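Long-range contacts in mobilization protein A (Pseudomonas aeruginosa, PDB 2NS6), which nicks one strand of plasmid DNA at the transfer origin and locally unwinds it, as the relaxase of the complex that moves the plasmid during conjugation: residues H40-H45 and L104-A109; A20-I25 and H121-E126; A77-L82 and R178-A183; I2-A7 and Q167-W172. All coordinates share one frame; numbering follows the deposited sequence.

Interaction 1. Residues H40-H45 and L104-A109. With MN (manganese (II) ion), chain C.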
loop_
_atom_site.group_PDB
_atom_site.type_symbol
_atom_site.label_atom_id
_atom_site.label_comp_id
_atom_site.label_asym_id
_atom_site.label_seq_id
_atom_site.Cartn_x
_atom_site.Cartn_y
_atom_site.Cartn_z
ATOM N N HIS A 40 -5.909 9.680 8.245
ATOM C CA HIS A 40 -5.055 8.632 8.783
ATOM C C HIS A 40 -4.031 8.167 7.765
ATOM O O HIS A 40 -4.303 8.142 6.569
ATOM C CB HIS A 40 -5.892 7.425 9.190
ATOM C CG HIS A 40 -5.081 6.268 9.686
ATOM N ND1 HIS A 40 -4.331 6.327 10.841
ATOM C CD2 HIS A 40 -4.914 5.015 9.195
ATOM C CE1 HIS A 40 -3.741 5.162 11.041
ATOM N NE2 HIS A 40 -4.081 4.347 10.056
ATOM N N ALA A 41 -2.856 7.785 8.253
ATOM C CA ALA A 41 -1.795 7.286 7.390
ATOM C C ALA A 41 -0.984 6.259 8.170
ATOM O O ALA A 41 -0.826 6.385 9.377
ATOM C CB ALA A 41 -0.900 8.429 6.935
ATOM N N GLU A 42 -0.499 5.233 7.476
ATOM C CA GLU A 42 0.323 4.191 8.088
ATOM C C GLU A 42 1.026 3.373 7.005
ATOM O O GLU A 42 0.537 3.254 5.880
ATOM C CB GLU A 42 -0.522 3.238 8.957
ATOM C CG GLU A 42 -1.509 2.369 8.171
ATOM C CD GLU A 42 -2.083 1.214 8.999
ATOM O OE1 GLU A 42 -1.547 0.083 8.922
ATOM O OE2 GLU A 42 -3.068 1.437 9.730
ATOM N N SER A 43 2.185 2.826 7.349
ATOM C CA SER A 43 2.943 1.978 6.434
ATOM C C SER A 43 3.318 0.765 7.268
ATOM O O SER A 43 3.138 0.774 8.486
ATOM C CB SER A 43 4.213 2.684 5.931
ATOM O OG SER A 43 3.897 3.839 5.173
ATOM N N GLY A 44 3.814 -0.282 6.623
ATOM C CA GLY A 44 4.204 -1.472 7.360
ATOM C C GLY A 44 5.187 -2.304 6.561
ATOM O O GLY A 44 5.462 -1.997 5.400
ATOM N N HIS A 45 5.729 -3.349 7.181
ATOM C CA HIS A 45 6.664 -4.247 6.513
ATOM C C HIS A 45 7.897 -3.588 5.900
ATOM O O HIS A 45 8.496 -4.149 4.983
ATOM C CB HIS A 45 5.933 -5.018 5.417
ATOM C CG HIS A 45 4.699 -5.714 5.897
ATOM N ND1 HIS A 45 3.556 -5.800 5.137
ATOM C CD2 HIS A 45 4.421 -6.325 7.071
ATOM C CE1 HIS A 45 2.618 -6.430 5.824
ATOM N NE2 HIS A 45 3.117 -6.758 6.999
ATOM N N LEU A 104 4.774 -7.527 2.310
ATOM C CA LEU A 104 5.031 -6.583 1.235
ATOM C C LEU A 104 4.992 -5.179 1.834
ATOM O O LEU A 104 4.014 -4.802 2.487
ATOM C CB LEU A 104 3.949 -6.712 0.156
ATOM C CG LEU A 104 3.704 -8.116 -0.410
ATOM C CD1 LEU A 104 2.503 -8.101 -1.345
ATOM C CD2 LEU A 104 4.937 -8.601 -1.135
ATOM N N PRO A 105 6.061 -4.392 1.643
ATOM C CA PRO A 105 6.031 -3.041 2.208
ATOM C C PRO A 105 4.844 -2.299 1.605
ATOM O O PRO A 105 4.486 -2.528 0.449
ATOM C CB PRO A 105 7.367 -2.448 1.764
ATOM C CG PRO A 105 8.274 -3.674 1.702
ATOM C CD PRO A 105 7.375 -4.689 1.037
ATOM N N TYR A 106 4.223 -1.423 2.388
ATOM C CA TYR A 106 3.081 -0.670 1.900
ATOM C C TYR A 106 2.934 0.611 2.678
ATOM O O TYR A 106 3.505 0.761 3.753
ATOM C CB TYR A 106 1.788 -1.485 2.054
ATOM C CG TYR A 106 1.271 -1.559 3.479
ATOM C CD1 TYR A 106 0.475 -0.541 4.014
ATOM C CD2 TYR A 106 1.615 -2.622 4.305
ATOM C CE1 TYR A 106 0.041 -0.588 5.345
ATOM C CE2 TYR A 106 1.190 -2.678 5.629
ATOM C CZ TYR A 106 0.409 -1.664 6.144
ATOM O OH TYR A 106 0.021 -1.721 7.465
ATOM N N THR A 107 2.159 1.527 2.104
ATOM C CA THR A 107 1.839 2.801 2.719
ATOM C C THR A 107 0.384 3.042 2.342
ATOM O O THR A 107 -0.007 2.863 1.182
ATOM C CB THR A 107 2.708 3.959 2.172
ATOM O OG1 THR A 107 4.073 3.774 2.573
ATOM C CG2 THR A 107 2.220 5.296 2.711
ATOM N N LEU A 108 -0.428 3.413 3.323
ATOM C CA LEU A 108 -1.831 3.676 3.054
ATOM C C LEU A 108 -2.242 4.964 3.728
ATOM O O LEU A 108 -1.656 5.385 4.720
ATOM C CB LEU A 108 -2.709 2.528 3.563
ATOM C CG LEU A 108 -2.936 2.351 5.062
ATOM C CD1 LEU A 108 -4.097 3.213 5.517
ATOM C CD2 LEU A 108 -3.245 0.887 5.364
ATOM N N ALA A 109 -3.263 5.596 3.180
ATOM C CA ALA A 109 -3.747 6.827 3.757
ATOM C C ALA A 109 -5.258 6.829 3.584
ATOM O O ALA A 109 -5.782 6.305 2.593
ATOM C CB ALA A 109 -3.111 8.016 3.033
HETATM MN MN MN C . 2.291 -7.901 8.930
HETATM O O HOH W 1 2.009 -10.305 8.307
#
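Ala-41 to Gly-44 and Tyr-106 to Ala-109 pair as antiparallel strands at one border of the central sheet, where strand 38-44 is the outermost. Glu-42/Leu-108 and Gly-44/Tyr-106 are the hydrogen-bonded pairs, the bond from Tyr-106 N being weak. Between them, Ser-43 OG and Thr-107 OG1 share a hydrogen bond of 2.6 Å on the sheet face against helix 53-63.

On the face toward helix 84-99, Glu-42 CG sits between the backbone N and the carbonyl carbon (chi1 67°), which carries it over Leu-108 CG, 3.4 Å away. The carboxylate uses the anti lone pairs of both oxygens: OE1 accepts from Tyr-106 OH (2.8 Å) and OE2 from His-40 NE2 (3.1 Å) in the imidazole plane; OE2 is also hydrogen-bonded to Ser-92 OG. Glycine suits position 44 of this five-stranded antiparallel relaxase sheet, because the Tyr-106 ring lies against its backbone, Gly-44 N 3.6 Å above the ring plane, over its centre. His-45 then turns the chain with a positive phi. The Tyr-106 edge is directed toward its imidazole face, offset, planes 74° apart; His-45 ND1 donates to Leu-104 O (2.9 Å), leaving NE2 to bind a manganese at 2.4 Å with Gln-96.

Interaction 2. Residues A20-I25 and H121-E126. With MN (manganese (II) ion), chain B.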
loop_
_atom_site.group_PDB
_atom_site.type_symbol
_atom_site.label_atom_id
_atom_site.label_comp_id
_atom_site.label_asym_id
_atom_site.label_seq_id
_atom_site.Cartn_x
_atom_site.Cartn_y
_atom_site.Cartn_z
ATOM N N ALA A 20 6.554 10.773 -5.103
ATOM C CA ALA A 20 5.529 11.796 -5.310
ATOM C C ALA A 20 4.164 11.266 -4.870
ATOM O O ALA A 20 3.415 11.963 -4.188
ATOM C CB ALA A 20 5.493 12.217 -6.782
ATOM N N LYS A 21 3.844 10.031 -5.249
ATOM C CA LYS A 21 2.565 9.438 -4.867
ATOM C C LYS A 21 2.422 9.313 -3.345
ATOM O O LYS A 21 1.373 9.646 -2.785
ATOM C CB LYS A 21 2.402 8.067 -5.533
ATOM C CG LYS A 21 1.202 7.266 -5.042
ATOM C CD LYS A 21 -0.118 7.922 -5.410
ATOM C CE LYS A 21 -0.380 7.792 -6.902
ATOM N NZ LYS A 21 -1.724 8.306 -7.286
ATOM N N ALA A 22 3.471 8.842 -2.673
ATOM C CA ALA A 22 3.427 8.702 -1.215
ATOM C C ALA A 22 3.228 10.061 -0.537
ATOM O O ALA A 22 2.409 10.198 0.377
ATOM C CB ALA A 22 4.713 8.042 -0.705
ATOM N N ASP A 23 3.970 11.070 -0.986
ATOM C CA ASP A 23 3.841 12.398 -0.396
ATOM C C ASP A 23 2.463 13.002 -0.617
ATOM O O ASP A 23 1.921 13.664 0.269
ATOM C CB ASP A 23 4.919 13.333 -0.946
ATOM C CG ASP A 23 6.235 13.199 -0.197
ATOM O OD1 ASP A 23 6.440 12.157 0.457
ATOM O OD2 ASP A 23 7.063 14.132 -0.267
ATOM N N TYR A 24 1.893 12.765 -1.790
ATOM C CA TYR A 24 0.577 13.296 -2.097
ATOM C C TYR A 24 -0.517 12.669 -1.227
ATOM O O TYR A 24 -1.226 13.387 -0.513
ATOM C CB TYR A 24 0.262 13.090 -3.578
ATOM C CG TYR A 24 -1.039 13.727 -4.017
ATOM C CD1 TYR A 24 -1.212 15.109 -3.983
ATOM C CD2 TYR A 24 -2.095 12.942 -4.468
ATOM C CE1 TYR A 24 -2.412 15.695 -4.393
ATOM C CE2 TYR A 24 -3.293 13.513 -4.879
ATOM C CZ TYR A 24 -3.443 14.888 -4.840
ATOM O OH TYR A 24 -4.624 15.448 -5.258
ATOM N N ILE A 25 -0.654 11.342 -1.258
ATOM C CA ILE A 25 -1.701 10.703 -0.457
ATOM C C ILE A 25 -1.540 10.910 1.051
ATOM O O ILE A 25 -2.527 10.938 1.782
ATOM C CB ILE A 25 -1.833 9.183 -0.753
ATOM C CG1 ILE A 25 -0.577 8.427 -0.320
ATOM C CG2 ILE A 25 -2.107 8.973 -2.228
ATOM C CD1 ILE A 25 -0.767 6.911 -0.314
ATOM N N HIS A 121 -6.317 5.173 0.034
ATOM C CA HIS A 121 -5.337 4.976 -1.035
ATOM C C HIS A 121 -4.292 4.040 -0.433
ATOM O O HIS A 121 -3.813 4.277 0.669
ATOM C CB HIS A 121 -4.676 6.299 -1.435
ATOM C CG HIS A 121 -5.582 7.233 -2.174
ATOM N ND1 HIS A 121 -5.695 7.230 -3.547
ATOM C CD2 HIS A 121 -6.421 8.200 -1.730
ATOM C CE1 HIS A 121 -6.564 8.157 -3.917
ATOM N NE2 HIS A 121 -7.017 8.758 -2.832
ATOM N N LEU A 122 -3.947 2.976 -1.145
ATOM C CA LEU A 122 -2.976 2.031 -0.615
ATOM C C LEU A 122 -1.982 1.608 -1.683
ATOM O O LEU A 122 -2.363 1.057 -2.715
ATOM C CB LEU A 122 -3.717 0.814 -0.036
ATOM C CG LEU A 122 -3.036 -0.405 0.603
ATOM C CD1 LEU A 122 -2.956 -1.488 -0.428
ATOM C CD2 LEU A 122 -1.680 -0.076 1.187
ATOM N N MET A 123 -0.707 1.899 -1.456
ATOM C CA MET A 123 0.305 1.501 -2.417
ATOM C C MET A 123 1.093 0.342 -1.845
ATOM O O MET A 123 1.547 0.373 -0.698
ATOM C CB MET A 123 1.205 2.685 -2.807
ATOM C CG MET A 123 1.588 3.626 -1.696
ATOM S SD MET A 123 2.166 5.278 -2.300
ATOM C CE MET A 123 3.774 4.861 -3.059
ATOM N N ILE A 124 1.211 -0.699 -2.659
ATOM C CA ILE A 124 1.896 -1.928 -2.284
ATOM C C ILE A 124 3.113 -2.190 -3.139
ATOM O O ILE A 124 3.033 -2.189 -4.370
ATOM C CB ILE A 124 0.968 -3.128 -2.454
ATOM C CG1 ILE A 124 -0.377 -2.832 -1.795
ATOM C CG2 ILE A 124 1.612 -4.372 -1.870
ATOM C CD1 ILE A 124 -1.356 -3.971 -1.912
ATOM N N SER A 125 4.245 -2.413 -2.478
ATOM C CA SER A 125 5.495 -2.715 -3.166
ATOM C C SER A 125 5.523 -4.228 -3.342
ATOM O O SER A 125 5.345 -4.974 -2.376
ATOM C CB SER A 125 6.685 -2.280 -2.309
ATOM O OG SER A 125 7.893 -2.814 -2.819
ATOM N N GLU A 126 5.745 -4.679 -4.570
ATOM C CA GLU A 126 5.773 -6.107 -4.851
ATOM C C GLU A 126 7.126 -6.752 -4.592
ATOM O O GLU A 126 7.667 -7.456 -5.447
ATOM C CB GLU A 126 5.326 -6.360 -6.291
ATOM C CG GLU A 126 3.839 -6.134 -6.498
ATOM C CD GLU A 126 3.492 -5.928 -7.956
ATOM O OE1 GLU A 126 2.604 -6.638 -8.466
ATOM O OE2 GLU A 126 4.113 -5.049 -8.584
HETATM MN MN MN B . -8.061 10.825 -2.242
HETATM O O HOH W 2 -9.177 12.886 -1.890
#
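The sulfur of Met-123, rather than a hydrocarbon tip, is a main point of contact between helix 18-26 and strand 117-124, and no hydrogen bond crosses between the two segments. Met-123 SD lies 3.5 Å from Lys-21 CG, 3.8 Å from Ala-22 CA and 3.9 Å from Ile-25 CD1. Alanine at position 22 fits because its small side chain lets the thioether come down on the helix backbone, and the flexible methionine can bend at its last torsion (chi3 -70°) to bring CE within 4.1 Å of Ala-22 CB. Lys-21 contributes only its aliphatic part here; the chain bends at chi2 and chi3, and its ammonium forms a salt bridge with Glu-73.

One turn on, Ile-25 crosses His-121, its CG2 3.8 Å from His-121 CB. This branched side chain buries the base of the imidazole, whose ND1 has no polar partner in the model, while NE2 binds manganese at 2.4 Å. His-111, another ligand, is steadied from the helix as well, by a hydrogen bond from its NE2 to Ile-25 O. The helix also carries Tyr-24, probably the residue that becomes linked to DNA, facing the three-histidine metal site, His-111, His-119 and His-121, characteristic of HUH relaxases.

Interaction 3. Residues A77-L82 and R178-A183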
loop_
_atom_site.group_PDB
_atom_site.type_symbol
_atom_site.label_atom_id
_atom_site.label_comp_id
_atom_site.label_asym_id
_atom_site.label_seq_id
_atom_site.Cartn_x
_atom_site.Cartn_y
_atom_site.Cartn_z
ATOM N N ALA A 77 -13.535 2.731 -1.445
ATOM C CA ALA A 77 -14.389 3.604 -0.653
ATOM C C ALA A 77 -14.606 2.987 0.725
ATOM O O ALA A 77 -14.619 1.762 0.866
ATOM C CB ALA A 77 -15.737 3.802 -1.362
ATOM N N LEU A 78 -14.776 3.838 1.731
ATOM C CA LEU A 78 -15.002 3.392 3.112
ATOM C C LEU A 78 -16.459 3.646 3.533
ATOM O O LEU A 78 -17.052 4.651 3.152
ATOM C CB LEU A 78 -14.058 4.141 4.062
ATOM C CG LEU A 78 -12.557 3.850 3.937
ATOM C CD1 LEU A 78 -11.767 4.863 4.739
ATOM C CD2 LEU A 78 -12.266 2.426 4.426
ATOM N N PRO A 79 -17.055 2.733 4.320
ATOM C CA PRO A 79 -18.444 2.924 4.757
ATOM C C PRO A 79 -18.585 4.208 5.578
ATOM O O PRO A 79 -17.853 4.405 6.556
ATOM C CB PRO A 79 -18.718 1.676 5.594
ATOM C CG PRO A 79 -17.824 0.644 4.975
ATOM C CD PRO A 79 -16.546 1.420 4.756
ATOM N N VAL A 80 -19.517 5.079 5.190
ATOM C CA VAL A 80 -19.721 6.343 5.905
ATOM C C VAL A 80 -20.309 6.209 7.301
ATOM O O VAL A 80 -20.122 7.093 8.137
ATOM C CB VAL A 80 -20.641 7.316 5.120
ATOM C CG1 VAL A 80 -19.834 8.086 4.080
ATOM C CG2 VAL A 80 -21.767 6.546 4.455
ATOM N N GLU A 81 -21.020 5.113 7.553
ATOM C CA GLU A 81 -21.641 4.888 8.857
ATOM C C GLU A 81 -20.600 4.635 9.942
ATOM O O GLU A 81 -20.804 4.972 11.106
ATOM C CB GLU A 81 -22.589 3.684 8.799
ATOM C CG GLU A 81 -23.591 3.687 7.644
ATOM C CD GLU A 81 -23.243 2.669 6.563
ATOM O OE1 GLU A 81 -22.177 2.809 5.920
ATOM O OE2 GLU A 81 -24.031 1.718 6.359
ATOM N N LEU A 82 -19.489 4.018 9.550
ATOM C CA LEU A 82 -18.412 3.685 10.476
ATOM C C LEU A 82 -17.744 4.924 11.072
ATOM O O LEU A 82 -17.669 5.968 10.432
ATOM C CB LEU A 82 -17.372 2.810 9.752
ATOM C CG LEU A 82 -17.295 1.298 10.034
ATOM C CD1 LEU A 82 -18.668 0.692 10.231
ATOM C CD2 LEU A 82 -16.556 0.613 8.887
ATOM N N ARG A 178 -18.271 -7.364 7.279
ATOM C CA ARG A 178 -17.994 -7.859 8.622
ATOM C C ARG A 178 -17.891 -6.693 9.610
ATOM O O ARG A 178 -18.504 -6.721 10.676
ATOM C CB ARG A 178 -16.684 -8.657 8.626
ATOM C CG ARG A 178 -16.355 -9.287 9.966
ATOM C CD ARG A 178 -14.857 -9.263 10.259
ATOM N NE ARG A 178 -14.341 -7.897 10.363
ATOM C CZ ARG A 178 -13.867 -7.187 9.341
ATOM N NH1 ARG A 178 -13.428 -5.951 9.534
ATOM N NH2 ARG A 178 -13.811 -7.719 8.130
ATOM N N ALA A 179 -17.123 -5.669 9.252
ATOM C CA ALA A 179 -16.934 -4.506 10.117
ATOM C C ALA A 179 -18.239 -3.783 10.409
ATOM O O ALA A 179 -18.441 -3.253 11.503
ATOM C CB ALA A 179 -15.950 -3.534 9.472
ATOM N N LEU A 180 -19.116 -3.750 9.412
ATOM C CA LEU A 180 -20.407 -3.089 9.549
ATOM C C LEU A 180 -21.304 -3.776 10.569
ATOM O O LEU A 180 -21.836 -3.122 11.465
ATOM C CB LEU A 180 -21.114 -3.031 8.193
ATOM C CG LEU A 180 -20.639 -1.907 7.272
ATOM C CD1 LEU A 180 -21.255 -2.045 5.875
ATOM C CD2 LEU A 180 -21.022 -0.581 7.901
ATOM N N GLU A 181 -21.461 -5.089 10.450
ATOM C CA GLU A 181 -22.330 -5.792 11.382
ATOM C C GLU A 181 -21.839 -5.755 12.825
ATOM O O GLU A 181 -22.634 -5.531 13.738
ATOM C CB GLU A 181 -22.574 -7.239 10.941
ATOM C CG GLU A 181 -21.382 -8.156 10.992
ATOM C CD GLU A 181 -21.790 -9.628 10.937
ATOM O OE1 GLU A 181 -22.523 -10.077 11.852
ATOM O OE2 GLU A 181 -21.378 -10.333 9.986
ATOM N N ARG A 182 -20.545 -5.954 13.056
ATOM C CA ARG A 182 -20.080 -5.909 14.438
ATOM C C ARG A 182 -20.040 -4.477 14.953
ATOM O O ARG A 182 -19.680 -4.228 16.103
ATOM C CB ARG A 182 -18.712 -6.568 14.598
ATOM C CG ARG A 182 -17.542 -5.740 14.158
ATOM C CD ARG A 182 -16.309 -6.181 14.924
ATOM N NE ARG A 182 -15.107 -5.932 14.149
ATOM C CZ ARG A 182 -14.799 -6.591 13.039
ATOM N NH1 ARG A 182 -15.607 -7.541 12.589
ATOM N NH2 ARG A 182 -13.691 -6.295 12.374
ATOM N N ALA A 183 -20.409 -3.532 14.097
ATOM C CA ALA A 183 -20.452 -2.130 14.498
ATOM C C ALA A 183 -21.913 -1.763 14.774
ATOM O O ALA A 183 -22.228 -0.612 15.084
ATOM C CB ALA A 183 -19.881 -1.236 13.391
#
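Leu-82 lays its CD1 methyl over the end of Leu-180, with Leu-82 CD1 and Leu-180 CD2 3.5 Å apart and the two side chains crossing at about a right angle. The contact lies at the margin of the alpha/beta relaxase domain with its five-stranded antiparallel sheet, and joins the C-terminal turn of helix 164-181 to the beta-alpha connection between strand 71-77 and helix 84-99. It is plain apolar packing; no hydrogen bond passes between the segments.

Leu-180 provides the central side chain. With its CG beside the backbone N (chi1 -80°) and the chain then extended, it sends CD2 into a pocket formed by Pro-79, Glu-81 and Leu-82. Pro-79 forms one wall through CB, 4.0 Å from Leu-180 CD2, and its rigid ring suits a chain that has just left the sheet and begins to turn. Glu-81 crosses the leucine steeply, and its carboxylate lies beside the same methyl, both oxygens 4.1 Å from Leu-180 CD2, at the exposed margin. Tyr-3 packs on Pro-79, Glu-81 and Leu-180 and so completes the cluster.

Leu-82 also touches Gln-87 and Leu-90 of helix 84-99. Its chi1 of -105° departs from a staggered position, and its two methyls each meet the helix end. Alanines fit there, since their short side chains allow the leucine close to the backbone: Leu-82 CD2 meets Ala-179 CB at 4.2 Å. The helix finishes with a tighter turn, in which Ala-183 N donates to Leu-180 O (3.0 Å), and this brings Ala-183 CB to 3.9 Å from Leu-82 CD1.

Interaction 4. Residues I2-A7 and Q167-W172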
loop_
_atom_site.group_PDB
_atom_site.type_symbol
_atom_site.label_atom_id
_atom_site.label_comp_id
_atom_site.label_asym_id
_atom_site.label_seq_id
_atom_site.Cartn_x
_atom_site.Cartn_y
_atom_site.Cartn_z
ATOM N N ILE A 2 -22.450 -1.425 -1.661
ATOM C CA ILE A 2 -21.254 -1.707 -2.445
ATOM C C ILE A 2 -20.193 -0.627 -2.229
ATOM O O ILE A 2 -20.483 0.566 -2.308
ATOM C CB ILE A 2 -21.590 -1.800 -3.968
ATOM C CG1 ILE A 2 -22.352 -3.098 -4.256
ATOM C CG2 ILE A 2 -20.318 -1.720 -4.804
ATOM C CD1 ILE A 2 -21.592 -4.367 -3.893
ATOM N N TYR A 3 -18.969 -1.053 -1.932
ATOM C CA TYR A 3 -17.872 -0.122 -1.727
ATOM C C TYR A 3 -16.848 -0.442 -2.798
ATOM O O TYR A 3 -15.965 -1.276 -2.607
ATOM C CB TYR A 3 -17.288 -0.278 -0.319
ATOM C CG TYR A 3 -18.336 -0.047 0.750
ATOM C CD1 TYR A 3 -18.938 -1.124 1.409
ATOM C CD2 TYR A 3 -18.804 1.244 1.025
ATOM C CE1 TYR A 3 -19.984 -0.924 2.304
ATOM C CE2 TYR A 3 -19.853 1.454 1.918
ATOM C CZ TYR A 3 -20.438 0.363 2.550
ATOM O OH TYR A 3 -21.501 0.553 3.409
ATOM N N HIS A 4 -16.996 0.233 -3.932
ATOM C CA HIS A 4 -16.146 0.031 -5.090
ATOM C C HIS A 4 -14.648 0.088 -4.802
ATOM O O HIS A 4 -14.192 0.858 -3.959
ATOM C CB HIS A 4 -16.518 1.043 -6.175
ATOM C CG HIS A 4 -15.964 0.712 -7.524
ATOM N ND1 HIS A 4 -15.935 -0.577 -8.019
ATOM C CD2 HIS A 4 -15.435 1.499 -8.490
ATOM C CE1 HIS A 4 -15.410 -0.568 -9.232
ATOM N NE2 HIS A 4 -15.098 0.678 -9.542
ATOM N N LEU A 5 -13.898 -0.743 -5.516
ATOM C CA LEU A 5 -12.449 -0.818 -5.373
ATOM C C LEU A 5 -11.819 -0.936 -6.753
ATOM O O LEU A 5 -12.295 -1.702 -7.592
ATOM C CB LEU A 5 -12.077 -2.027 -4.516
ATOM C CG LEU A 5 -10.595 -2.354 -4.297
ATOM C CD1 LEU A 5 -10.430 -3.110 -2.982
ATOM C CD2 LEU A 5 -10.060 -3.184 -5.460
ATOM N N THR A 6 -10.757 -0.173 -6.994
ATOM C CA THR A 6 -10.059 -0.217 -8.279
ATOM C C THR A 6 -8.582 -0.426 -7.999
ATOM O O THR A 6 -8.160 -0.413 -6.845
ATOM C CB THR A 6 -10.223 1.098 -9.069
ATOM O OG1 THR A 6 -9.704 2.180 -8.292
ATOM C CG2 THR A 6 -11.699 1.374 -9.373
ATOM N N ALA A 7 -7.791 -0.609 -9.048
ATOM C CA ALA A 7 -6.362 -0.824 -8.868
ATOM C C ALA A 7 -5.579 -0.572 -10.147
ATOM O O ALA A 7 -6.106 -0.740 -11.241
ATOM C CB ALA A 7 -6.116 -2.247 -8.383
ATOM N N GLN A 167 -11.192 -11.004 -6.897
ATOM C CA GLN A 167 -10.927 -11.685 -5.638
ATOM C C GLN A 167 -10.659 -10.645 -4.554
ATOM O O GLN A 167 -11.033 -10.826 -3.399
ATOM C CB GLN A 167 -9.708 -12.598 -5.773
ATOM C CG GLN A 167 -10.031 -14.056 -6.067
ATOM C CD GLN A 167 -8.813 -14.835 -6.535
ATOM O OE1 GLN A 167 -7.684 -14.574 -6.096
ATOM N NE2 GLN A 167 -9.034 -15.805 -7.425
ATOM N N THR A 168 -10.006 -9.553 -4.927
ATOM C CA THR A 168 -9.700 -8.510 -3.956
ATOM C C THR A 168 -10.992 -7.783 -3.597
ATOM O O THR A 168 -11.239 -7.456 -2.434
ATOM C CB THR A 168 -8.638 -7.550 -4.530
ATOM O OG1 THR A 168 -7.454 -8.306 -4.846
ATOM C CG2 THR A 168 -8.272 -6.470 -3.519
ATOM N N ARG A 169 -11.833 -7.563 -4.600
ATOM C CA ARG A 169 -13.120 -6.910 -4.392
ATOM C C ARG A 169 -13.994 -7.751 -3.473
ATOM O O ARG A 169 -14.660 -7.220 -2.589
ATOM C CB ARG A 169 -13.805 -6.692 -5.740
ATOM C CG ARG A 169 -13.192 -5.551 -6.506
ATOM C CD ARG A 169 -13.748 -5.431 -7.900
ATOM N NE ARG A 169 -13.287 -4.199 -8.519
ATOM C CZ ARG A 169 -13.527 -3.855 -9.779
ATOM N NH1 ARG A 169 -14.226 -4.659 -10.569
ATOM N NH2 ARG A 169 -13.065 -2.700 -10.247
ATOM N N GLU A 170 -13.984 -9.067 -3.669
ATOM C CA GLU A 170 -14.780 -9.945 -2.819
ATOM C C GLU A 170 -14.209 -9.924 -1.408
ATOM O O GLU A 170 -14.945 -10.001 -0.423
ATOM C CB GLU A 170 -14.759 -11.378 -3.347
ATOM C CG GLU A 170 -15.629 -12.326 -2.533
ATOM C CD GLU A 170 -15.518 -13.766 -2.985
ATOM O OE1 GLU A 170 -16.266 -14.612 -2.448
ATOM O OE2 GLU A 170 -14.682 -14.056 -3.871
ATOM N N ALA A 171 -12.887 -9.826 -1.315
ATOM C CA ALA A 171 -12.219 -9.784 -0.021
ATOM C C ALA A 171 -12.568 -8.476 0.684
ATOM O O ALA A 171 -12.900 -8.471 1.871
ATOM C CB ALA A 171 -10.713 -9.912 -0.204
ATOM N N TRP A 172 -12.505 -7.368 -0.046
ATOM C CA TRP A 172 -12.830 -6.068 0.533
ATOM C C TRP A 172 -14.268 -6.078 1.042
ATOM O O TRP A 172 -14.545 -5.611 2.151
ATOM C CB TRP A 172 -12.649 -4.953 -0.505
ATOM C CG TRP A 172 -13.130 -3.591 -0.044
ATOM C CD1 TRP A 172 -13.988 -2.767 -0.709
ATOM C CD2 TRP A 172 -12.805 -2.918 1.184
ATOM N NE1 TRP A 172 -14.226 -1.629 0.024
ATOM C CE2 TRP A 172 -13.515 -1.694 1.191
ATOM C CE3 TRP A 172 -11.989 -3.232 2.278
ATOM C CZ2 TRP A 172 -13.433 -0.777 2.250
ATOM C CZ3 TRP A 172 -11.906 -2.320 3.337
ATOM C CH2 TRP A 172 -12.628 -1.106 3.312
#
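Arg-169 reaches from its helix to the backbone of Leu-5, and from CG onward its path along the strand can be followed atom by atom. From CB the chain runs extended as far as NE. CG touches Leu-5 CD2 at 4.1 Å, and CD passes beside Leu-5 O. NE and NH2 then close on that one carbonyl oxygen, Arg-169 NE at 2.8 Å and NH2 at 2.9 Å from Leu-5 O, a side-on grip with the oxygen near the guanidinium plane; the NH2 donor also lies in the carbonyl plane. Above one face of the guanidinium sits His-4, its CE1 3.3 Å from Arg-169 NH2, the two planes 44° apart. NH1 is taken by Glu-166 in a salt bridge. An arginine suits this position, being long enough to span from helix to strand and able to bring two donors to one acceptor.

Deeper in, Leu-5 (CG anti to the backbone N, chi1 176°) drives CD1 between Thr-168 CG2 at 4.0 Å and Trp-172 CB at 3.8 Å. The indole presents its edge to the chain, with Tyr-3 O in its plane 3.1 Å from Trp-172 CD1, and its ring meets those of Phe-76 and Phe-94 at steep angles. Helix 164-181 is thus laid against the edge strand 5-10 and, with helix 84-99, backs the five-stranded antiparallel sheet on the face turned away from the three-histidine site, an alpha/beta layering found in relaxase domains.

Overall arrangement
Interactions 1 and 2 meet in the middle of the sheet, their centres 8 Å apart, where Ala-109 O and His-121 N (2.8 Å) and Thr-107 O and Met-123 N (2.9 Å) join strands 106-113 and 117-124. Interaction 2 holds a ligand of the three-histidine manganese site; interaction 1 holds His-45 of a separate manganese site, while its Ala-109 side chain comes about 8 Å from the manganese of the former. Interactions 3 and 4 share helix 164-181, with centres 14 Å apart, and Ala-77 N lies 3.2 Å from His-4 O; the Trp-172 side chain of interaction 4 is about 8 Å from that of His-119. Both stand about 18 to 24 Å, centre to centre, from the other two.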